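Acetyltransferase (Elizabethkingia anophelis, PDB 6AO7) probably transfers the acetyl group of acetyl-CoA to an acceptor substrate, as other GNAT-family acetyltransferases do, and binds this cofactor as a dimer. Local coordinates at residues T111-T116 against E151-I156; K74-A79 against Q90-V95. All blocks are in the same frame, centred on the assembly; numbering follows the deposited sequence.

Contact 1 (T111-T116 against E151-I156)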
ATOM      1  N   THR A 111       6.151   7.212   1.583  1.00 34.39           N
ATOM      2  CA  THR A 111       6.849   6.384   0.612  1.00 37.79           C
ATOM      3  C   THR A 111       6.042   6.352  -0.688  1.00 35.32           C
ATOM      4  O   THR A 111       4.960   6.931  -0.783  1.00 33.47           O
ATOM      5  CB  THR A 111       7.102   4.976   1.166  1.00 33.06           C
ATOM      6  OG1 THR A 111       8.032   4.301   0.307  1.00 43.04           O
ATOM      7  CG2 THR A 111       5.775   4.179   1.240  1.00 31.98           C
ATOM      8  N   GLY A 112       6.588   5.693  -1.711  1.00 38.18           N
ATOM      9  CA  GLY A 112       5.949   5.705  -3.013  1.00 33.84           C
ATOM     10  C   GLY A 112       4.788   4.735  -3.110  1.00 31.66           C
ATOM     11  O   GLY A 112       4.716   3.718  -2.407  1.00 30.83           O
ATOM     12  N   ASN A 113       3.850   5.048  -4.014  1.00 30.60           N
ATOM     13  CA  ASN A 113       2.712   4.145  -4.203  1.00 28.76           C
ATOM     14  C   ASN A 113       3.160   2.749  -4.634  1.00 32.87           C
ATOM     15  O   ASN A 113       2.494   1.762  -4.320  1.00 34.35           O
ATOM     16  CB  ASN A 113       1.722   4.724  -5.219  1.00 30.71           C
ATOM     17  CG  ASN A 113       2.357   5.025  -6.564  1.00 32.54           C
ATOM     18  OD1 ASN A 113       2.913   6.098  -6.767  1.00 34.99           O
ATOM     19  ND2 ASN A 113       2.243   4.088  -7.504  1.00 33.79           N
ATOM     20  N   SER A 114       4.276   2.649  -5.338  1.00 39.38           N
ATOM     21  CA  SER A 114       4.782   1.370  -5.824  1.00 43.81           C
ATOM     22  C   SER A 114       5.583   0.603  -4.778  1.00 39.34           C
ATOM     23  O   SER A 114       5.939  -0.555  -5.028  1.00 37.23           O
ATOM     24  CB  SER A 114       5.655   1.616  -7.050  1.00 38.13           C
ATOM     25  OG  SER A 114       6.563   2.679  -6.778  1.00 40.61           O
ATOM     26  N   SER A 115       5.853   1.210  -3.622  1.00 34.75           N
ATOM     27  CA  SER A 115       6.727   0.639  -2.591  1.00 35.96           C
ATOM     28  C   SER A 115       5.948  -0.266  -1.642  1.00 29.61           C
ATOM     29  O   SER A 115       5.910  -0.041  -0.429  1.00 29.15           O
ATOM     30  CB  SER A 115       7.408   1.753  -1.801  1.00 42.79           C
ATOM     31  OG  SER A 115       8.216   2.549  -2.626  1.00 40.73           O
ATOM     32  N   THR A 116       5.314  -1.301  -2.218  1.00 33.88           N
ATOM     33  CA  THR A 116       4.385  -2.111  -1.442  1.00 38.24           C
ATOM     34  C   THR A 116       5.093  -2.916  -0.362  1.00 41.11           C
ATOM     35  O   THR A 116       4.523  -3.129   0.713  1.00 35.60           O
ATOM     36  CB  THR A 116       3.561  -3.023  -2.370  1.00 44.72           C
ATOM     37  OG1 THR A 116       4.421  -3.928  -3.089  1.00 42.88           O
ATOM     38  CG2 THR A 116       2.783  -2.179  -3.363  1.00 40.74           C
ATOM     39  N   GLU A 151       4.716   2.698 -12.030  1.00 39.54           N
ATOM     40  CA  GLU A 151       5.258   4.045 -11.962  1.00 38.23           C
ATOM     41  C   GLU A 151       4.986   4.635 -10.583  1.00 35.94           C
ATOM     42  O   GLU A 151       3.874   4.530 -10.052  1.00 32.12           O
ATOM     43  CB  GLU A 151       4.662   4.924 -13.057  1.00 41.67           C
ATOM     44  CG  GLU A 151       5.415   6.198 -13.290  1.00 43.60           C
ATOM     45  CD  GLU A 151       4.819   7.039 -14.403  1.00 52.43           C
ATOM     46  OE1 GLU A 151       3.732   6.680 -14.918  1.00 50.62           O
ATOM     47  OE2 GLU A 151       5.442   8.065 -14.760  1.00 58.01           O
ATOM     48  N   CYS A 152       6.002   5.251 -10.006  1.00 38.90           N
ATOM     49  CA  CYS A 152       5.920   5.825  -8.667  1.00 41.01           C
ATOM     50  C   CYS A 152       5.577   7.305  -8.806  1.00 36.55           C
ATOM     51  O   CYS A 152       6.461   8.156  -8.934  1.00 45.05           O
ATOM     52  CB  CYS A 152       7.237   5.608  -7.940  1.00 43.28           C
ATOM     53  SG  CYS A 152       7.264   6.264  -6.278  1.00 46.92           S
ATOM     54  N   THR A 153       4.285   7.620  -8.764  1.00 36.50           N
ATOM     55  CA  THR A 153       3.812   8.992  -8.945  1.00 34.00           C
ATOM     56  C   THR A 153       3.378   9.667  -7.651  1.00 42.65           C
ATOM     57  O   THR A 153       3.558  10.881  -7.495  1.00 40.26           O
ATOM     58  CB  THR A 153       2.621   9.031  -9.913  1.00 37.36           C
ATOM     59  OG1 THR A 153       1.630   8.110  -9.456  1.00 41.02           O
ATOM     60  CG2 THR A 153       3.033   8.660 -11.325  1.00 39.43           C
ATOM     61  N   ASP A 154       2.765   8.927  -6.736  1.00 39.62           N
ATOM     62  CA  ASP A 154       2.109   9.511  -5.577  1.00 37.64           C
ATOM     63  C   ASP A 154       2.840   9.112  -4.304  1.00 36.26           C
ATOM     64  O   ASP A 154       3.489   8.065  -4.239  1.00 36.48           O
ATOM     65  CB  ASP A 154       0.644   9.062  -5.489  1.00 40.21           C
ATOM     66  CG  ASP A 154      -0.085   9.147  -6.823  1.00 41.72           C
ATOM     67  OD1 ASP A 154      -0.855   8.214  -7.143  1.00 37.20           O
ATOM     68  OD2 ASP A 154       0.103  10.137  -7.565  1.00 45.00           O
ATOM     69  N   MET A 155       2.754   9.960  -3.285  1.00 38.31           N
ATOM     70  CA  MET A 155       3.318   9.623  -1.989  1.00 33.89           C
ATOM     71  C   MET A 155       2.215   9.096  -1.084  1.00 39.28           C
ATOM     72  O   MET A 155       1.148   9.710  -0.982  1.00 41.47           O
ATOM     73  CB  MET A 155       4.000  10.819  -1.331  1.00 35.76           C
ATOM     74  CG  MET A 155       4.251  10.566   0.127  1.00 40.81           C
ATOM     75  SD  MET A 155       5.234  11.855   0.877  1.00 54.34           S
ATOM     76  CE  MET A 155       6.843  11.397   0.219  1.00 54.51           C
ATOM     77  N   ILE A 156       2.466   7.948  -0.454  1.00 32.09           N
ATOM     78  CA  ILE A 156       1.605   7.415   0.594  1.00 30.96           C
ATOM     79  C   ILE A 156       2.178   7.838   1.932  1.00 32.83           C
ATOM     80  O   ILE A 156       3.328   7.514   2.252  1.00 31.35           O
ATOM     81  CB  ILE A 156       1.503   5.886   0.512  1.00 30.85           C
ATOM     82  CG1 ILE A 156       1.050   5.477  -0.879  1.00 32.78           C
ATOM     83  CG2 ILE A 156       0.572   5.371   1.601  1.00 26.68           C
ATOM     84  CD1 ILE A 156       1.141   3.989  -1.088  1.00 50.86           C
TER

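Contact 2 (K74-A79 against Q90-V95). With ACO (acetyl coenzyme *a), chain B.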
ATOM      1  N   LYS A  74      12.267  11.862   6.933  1.00 30.14           N
ATOM      2  CA  LYS A  74      12.453  12.272   5.547  1.00 32.65           C
ATOM      3  C   LYS A  74      13.321  11.295   4.770  1.00 33.40           C
ATOM      4  O   LYS A  74      13.292  11.303   3.535  1.00 36.56           O
ATOM      5  CB  LYS A  74      13.084  13.665   5.471  1.00 31.20           C
ATOM      6  CG  LYS A  74      12.099  14.865   5.459  1.00 35.83           C
ATOM      7  CD  LYS A  74      11.335  15.000   4.140  1.00 37.43           C
ATOM      8  CE  LYS A  74      10.854  16.442   3.915  1.00 41.52           C
ATOM      9  NZ  LYS A  74       9.977  16.572   2.710  1.00 44.54           N
ATOM     10  N   ASN A  75      14.107  10.479   5.464  1.00 31.57           N
ATOM     11  CA  ASN A  75      15.059   9.604   4.794  1.00 34.69           C
ATOM     12  C   ASN A  75      15.406   8.469   5.740  1.00 28.02           C
ATOM     13  O   ASN A  75      15.663   8.704   6.917  1.00 32.54           O
ATOM     14  CB  ASN A  75      16.327  10.374   4.388  1.00 28.65           C
ATOM     15  CG  ASN A  75      17.198   9.594   3.422  1.00 32.73           C
ATOM     16  OD1 ASN A  75      17.719   8.533   3.766  1.00 33.04           O
ATOM     17  ND2 ASN A  75      17.401  10.143   2.226  1.00 32.14           N
ATOM     18  N   ILE A  76      15.341   7.237   5.250  1.00 33.08           N
ATOM     19  CA  ILE A  76      15.810   6.094   6.021  1.00 30.99           C
ATOM     20  C   ILE A  76      16.398   5.092   5.036  1.00 30.60           C
ATOM     21  O   ILE A  76      15.763   4.752   4.027  1.00 31.48           O
ATOM     22  CB  ILE A  76      14.700   5.457   6.889  1.00 35.92           C
ATOM     23  CG1 ILE A  76      15.287   4.331   7.747  1.00 40.28           C
ATOM     24  CG2 ILE A  76      13.533   4.935   6.039  1.00 30.23           C
ATOM     25  CD1 ILE A  76      14.245   3.634   8.621  1.00 40.10           C
ATOM     26  N   ALA A  77      17.620   4.639   5.303  1.00 29.39           N
ATOM     27  CA  ALA A  77      18.293   3.781   4.328  1.00 32.12           C
ATOM     28  C   ALA A  77      19.206   2.780   5.023  1.00 31.92           C
ATOM     29  O   ALA A  77      19.771   3.060   6.082  1.00 34.43           O
ATOM     30  CB  ALA A  77      19.116   4.607   3.331  1.00 39.19           C
ATOM     31  N   VAL A  78      19.353   1.612   4.397  1.00 31.72           N
ATOM     32  CA  VAL A  78      20.275   0.579   4.841  1.00 33.75           C
ATOM     33  C   VAL A  78      21.097   0.157   3.641  1.00 35.69           C
ATOM     34  O   VAL A  78      20.543  -0.053   2.554  1.00 43.12           O
ATOM     35  CB  VAL A  78      19.524  -0.624   5.444  1.00 39.03           C
ATOM     36  CG1 VAL A  78      20.459  -1.789   5.666  1.00 38.04           C
ATOM     37  CG2 VAL A  78      18.841  -0.210   6.739  1.00 34.55           C
ATOM     38  N   ALA A  79      22.414   0.021   3.839  1.00 48.86           N
ATOM     39  CA  ALA A  79      23.316  -0.417   2.780  1.00 47.47           C
ATOM     40  C   ALA A  79      22.755  -1.637   2.065  1.00 52.62           C
ATOM     41  O   ALA A  79      22.211  -2.546   2.696  1.00 47.86           O
ATOM     42  CB  ALA A  79      24.694  -0.745   3.362  1.00 48.89           C
ATOM     43  N   GLN A  90      15.363  -2.141  13.340  1.00 39.50           N
ATOM     44  CA  GLN A  90      16.091  -1.567  14.466  1.00 39.91           C
ATOM     45  C   GLN A  90      16.158  -0.052  14.347  1.00 43.48           C
ATOM     46  O   GLN A  90      15.988   0.664  15.343  1.00 37.97           O
ATOM     47  CB  GLN A  90      17.497  -2.167  14.544  1.00 44.68           C
ATOM     48  CG  GLN A  90      17.519  -3.613  14.998  1.00 55.43           C
ATOM     49  CD  GLN A  90      16.741  -3.827  16.286  1.00 66.53           C
ATOM     50  OE1 GLN A  90      15.753  -4.572  16.314  1.00 68.61           O
ATOM     51  NE2 GLN A  90      17.177  -3.166  17.360  1.00 67.54           N
ATOM     52  N   LEU A  91      16.391   0.456  13.131  1.00 39.88           N
ATOM     53  CA  LEU A  91      16.396   1.902  12.926  1.00 41.87           C
ATOM     54  C   LEU A  91      15.040   2.510  13.274  1.00 37.62           C
ATOM     55  O   LEU A  91      14.969   3.530  13.967  1.00 37.81           O
ATOM     56  CB  LEU A  91      16.788   2.235  11.481  1.00 38.33           C
ATOM     57  CG  LEU A  91      18.232   1.973  11.041  1.00 39.43           C
ATOM     58  CD1 LEU A  91      18.474   2.530   9.648  1.00 38.37           C
ATOM     59  CD2 LEU A  91      19.205   2.594  12.011  1.00 38.42           C
ATOM     60  N   LEU A  92      13.945   1.892  12.809  1.00 33.81           N
ATOM     61  CA  LEU A  92      12.625   2.462  13.061  1.00 34.53           C
ATOM     62  C   LEU A  92      12.316   2.534  14.555  1.00 38.40           C
ATOM     63  O   LEU A  92      11.755   3.531  15.031  1.00 34.27           O
ATOM     64  CB  LEU A  92      11.550   1.662  12.320  1.00 34.63           C
ATOM     65  CG  LEU A  92      11.543   1.829  10.795  1.00 31.91           C
ATOM     66  CD1 LEU A  92      10.651   0.788  10.155  1.00 33.85           C
ATOM     67  CD2 LEU A  92      11.064   3.237  10.446  1.00 31.25           C
ATOM     68  N   LYS A  93      12.669   1.486  15.306  1.00 39.28           N
ATOM     69  CA  LYS A  93      12.532   1.511  16.762  1.00 39.18           C
ATOM     70  C   LYS A  93      13.312   2.666  17.376  1.00 43.08           C
ATOM     71  O   LYS A  93      12.851   3.299  18.336  1.00 44.72           O
ATOM     72  CB  LYS A  93      13.021   0.186  17.357  1.00 37.33           C
ATOM     73  N   ASP A  94      14.520   2.924  16.867  1.00 36.84           N
ATOM     74  CA  ASP A  94      15.327   4.008  17.410  1.00 33.91           C
ATOM     75  C   ASP A  94      14.716   5.364  17.082  1.00 35.42           C
ATOM     76  O   ASP A  94      14.726   6.263  17.926  1.00 38.13           O
ATOM     77  CB  ASP A  94      16.758   3.907  16.885  1.00 37.27           C
ATOM     78  CG  ASP A  94      17.716   4.779  17.654  1.00 37.65           C
ATOM     79  OD1 ASP A  94      18.121   4.360  18.755  1.00 45.10           O
ATOM     80  OD2 ASP A  94      18.058   5.880  17.169  1.00 39.92           O
ATOM     81  N   VAL A  95      14.169   5.528  15.870  1.00 34.52           N
ATOM     82  CA  VAL A  95      13.517   6.790  15.510  1.00 39.05           C
ATOM     83  C   VAL A  95      12.360   7.078  16.452  1.00 37.79           C
ATOM     84  O   VAL A  95      12.174   8.220  16.898  1.00 36.14           O
ATOM     85  CB  VAL A  95      13.016   6.762  14.057  1.00 45.66           C
ATOM     86  CG1 VAL A  95      12.285   8.072  13.738  1.00 46.03           C
ATOM     87  CG2 VAL A  95      14.137   6.535  13.102  1.00 53.03           C
TER
HETATM   88  N1A ACO B 201       6.469  -7.514   0.560  0.94 42.10           N
HETATM   89  C2A ACO B 201       6.531  -6.931   1.758  0.94 41.36           C
HETATM   90  N3A ACO B 201       7.455  -7.068   2.711  0.94 50.14           N
HETATM   91  C4A ACO B 201       8.396  -7.943   2.344  0.94 57.49           C
HETATM   92  C5A ACO B 201       8.456  -8.647   1.150  0.94 59.94           C
HETATM   93  C6A ACO B 201       7.431  -8.397   0.214  0.94 55.58           C
HETATM   94  N6A ACO B 201       7.347  -8.990  -0.980  0.94 56.25           N
HETATM   95  N7A ACO B 201       9.539  -9.512   1.143  0.94 60.89           N
HETATM   96  C8A ACO B 201      10.103  -9.312   2.312  0.94 60.16           C
HETATM   97  N9A ACO B 201       9.469  -8.374   3.086  0.94 55.34           N
HETATM   98  C1B ACO B 201       9.801  -7.953   4.446  0.94 47.81           C
HETATM   99  C2B ACO B 201      10.871  -8.758   5.165  0.94 40.00           C
HETATM  100  O2B ACO B 201      10.394 -10.018   5.615  0.94 43.91           O
HETATM  101  C3B ACO B 201      11.123  -7.819   6.343  0.94 34.69           C
HETATM  102  O3B ACO B 201      10.070  -7.907   7.324  0.94 41.01           O
HETATM  103  P3B ACO B 201      10.063  -8.846   8.628  0.94 51.89           P
HETATM  104  O7A ACO B 201       9.969 -10.292   8.100  0.94 50.12           O
HETATM  105  O8A ACO B 201      11.352  -8.501   9.411  0.94 54.19           O
HETATM  106  O9A ACO B 201       8.850  -8.473   9.435  0.94 39.88           O
HETATM  107  C4B ACO B 201      10.916  -6.421   5.740  0.94 45.56           C
HETATM  108  O4B ACO B 201      10.309  -6.635   4.441  0.94 48.16           O
HETATM  109  C5B ACO B 201      12.180  -5.599   5.651  0.94 42.55           C
HETATM  110  O5B ACO B 201      12.681  -5.571   7.006  0.94 37.38           O
HETATM  111  P1A ACO B 201      14.238  -5.116   7.373  0.94 34.28           P
HETATM  112  O1A ACO B 201      15.254  -6.162   7.119  0.94 35.02           O
HETATM  113  O2A ACO B 201      14.193  -4.697   8.835  0.94 27.72           O
HETATM  114  O3A ACO B 201      14.424  -3.880   6.384  0.94 38.92           O
HETATM  115  P2A ACO B 201      15.730  -3.196   5.771  0.94 35.62           P
HETATM  116  O4A ACO B 201      16.828  -3.551   6.695  0.94 37.03           O
HETATM  117  O5A ACO B 201      15.942  -3.745   4.372  0.94 33.26           O
HETATM  118  O6A ACO B 201      15.428  -1.640   5.653  0.94 33.01           O
HETATM  119  CBP ACO B 201      14.758  -0.071   3.933  0.94 27.41           C
HETATM  120  CCP ACO B 201      14.312  -1.175   4.884  0.94 28.58           C
HETATM  121  CDP ACO B 201      15.262   1.117   4.770  0.94 28.21           C
HETATM  122  CEP ACO B 201      13.547   0.371   3.096  0.94 34.32           C
HETATM  123  CAP ACO B 201      15.919  -0.580   3.039  0.94 32.49           C
HETATM  124  OAP ACO B 201      15.523  -1.745   2.334  0.94 44.36           O
HETATM  125  C9P ACO B 201      16.522   0.453   2.100  0.94 35.49           C
HETATM  126  O9P ACO B 201      17.381   1.226   2.509  0.94 34.41           O
HETATM  127  N8P ACO B 201      16.029   0.506   0.867  0.94 34.06           N
HETATM  128  C7P ACO B 201      16.449   1.516  -0.093  0.94 36.54           C
HETATM  129  C6P ACO B 201      16.161   2.933   0.392  0.94 37.99           C
HETATM  130  C5P ACO B 201      14.691   3.161   0.654  0.94 41.84           C
HETATM  131  O5P ACO B 201      13.833   2.728  -0.110  0.94 39.52           O
HETATM  132  N4P ACO B 201      14.389   3.858   1.747  0.94 36.60           N
HETATM  133  C3P ACO B 201      13.027   4.221   2.122  0.94 28.76           C
HETATM  134  C2P ACO B 201      12.435   5.267   1.201  0.94 28.44           C
HETATM  135  S1P ACO B 201      11.060   6.266   1.884  0.94 35.96           S
HETATM  136  C   ACO B 201      11.985   7.408   2.881  0.94 34.00           C
HETATM  137  O   ACO B 201      13.177   7.344   3.004  0.94 32.94           O
HETATM  138  CH3 ACO B 201      11.121   8.413   3.582  0.94 33.32           C

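Contact 1 (T111-T116 against E151-I156)
The side-chain amide of Asn113 is held by the backbone of three residues, Glu151, Thr153 and Asp154, which curl round it. Its OD1 accepts the N-H of Asp154 at 2.8 Å in a nearly straight bond (169° at the hydrogen). Asn113 OD1 also takes a weak, more bent bond from Thr153 N at 2.9 Å. On the other branch Asn113 ND2 gives a hydrogen to Glu151 O at 3.1 Å, with that oxygen only 8° out of the amide plane. Asparagine suits the place because one short flat group carries both acceptor and donor. With CG between its own backbone N and carbonyl carbon (chi1 57°), the amide is turned toward the inside of the curve made by 151-154, while the main-chain N of Asn113 still reaches Asp154 O at 3.0 Å. These bonds prolong an antiparallel ladder of the central GNAT sheet, in which strand 106-112 pairs with strand 155-161. There Thr111 and Ile156 form a hydrogen-bonded pair, with Thr111 N to Ile156 O at 2.9 Å and Ile156 N to Thr111 O at 2.7 Å; Gly112 and Met155 form the next, non-hydrogen-bonded pair. Gly112 then starts a type I turn that leads into helix 116-124. Lacking a side chain, it leaves room for Cys152 SG to rest 3.6 Å from Gly112 CA. Ser114 OG lies against Cys152 CB, its polar need met by Glu147. The CG1 arm of Ile156 carries CD1 to 3.5 Å from Asn113 CA, putting an apolar methyl against the backbone of the turn. Asp154 turns its carboxylate elsewhere, to Asn135 N and, through a salt bridge, to Arg128 of the second subunit, whose Gln123 also receives a bond from Asn113 ND2.

Contact 2 (K74-A79 against Q90-V95)
Ile76 packs on Leu91 and Leu92, and Val78 on Leu91, all from one face of a strand whose flat peptide units have acetyl-CoA along one edge and strand 56-65 along the other. At the cofactor edge Ile76 N donates to the thioester oxygen O at 3.1 Å. Ile76 O accepts from pantetheine N4P at 2.8 Å. Val78 N donates to O9P, also at 2.8 Å. At the opposite edge Asn75 and Ala77 make backbone bonds to strand 56-65. Pantetheine thus behaves like an added strand, the usual mode of binding in GNAT enzymes. From well off the peptide plane, the CD1 methyl of Leu91 comes to Ala77 O at 3.8 Å. The two branches of Ile76 divide the work. Its CG2 faces the cofactor, while the other arm is stretched fully, with CG1 opposite the backbone N (chi1 -176°), and carries CD1 to the helix. There Ile76 CD1 meets Leu92 CD2 at 3.7 Å, the two side chains crossing at about a right angle, and touches Leu91 CB at 4.1 Å as those chains slide past each other in opposite directions. Val78 serves both pocket and core: its CG2 lies 4.0 Å from Leu91 CD1 and also against the pyrophosphate oxygens O6A and O4A. Leucine suits the helix because its branched apolar end spans from the helix to the strand's methyl groups. The two axes approach to 10.0 Å, their directions 146° apart, as befits the first half of the beta-alpha-beta unit of strand 70-78, helix 87-101 and strand 106-112. Leu121 and Tyr122 of helix 116-124 touch Leu92, Tyr122 also touches Ile76, and Ile15 of strand 14-17 touches Leu91.

In the fold
Along the chain contact 2 comes first, helix 87-101 being followed by strand 106-112. The two lie about 18 Å apart between centres and about 7 Å between nearest atoms, without touching, yet both build on one sheet, where strands 70-78 and 106-112 are parallel neighbours. Both reach the cofactor pocket: contact 2 supplies Lys74 to Val78, contact 1 Thr111, whose side chain comes to about 4 Å from a bound acetyl-CoA. Helix 116-124, which follows the turn of contact 1, joins them, Tyr122 touching both Thr111 and Ile76. Contact 1 also meets the second subunit, whereas contact 2 stays within its own chain.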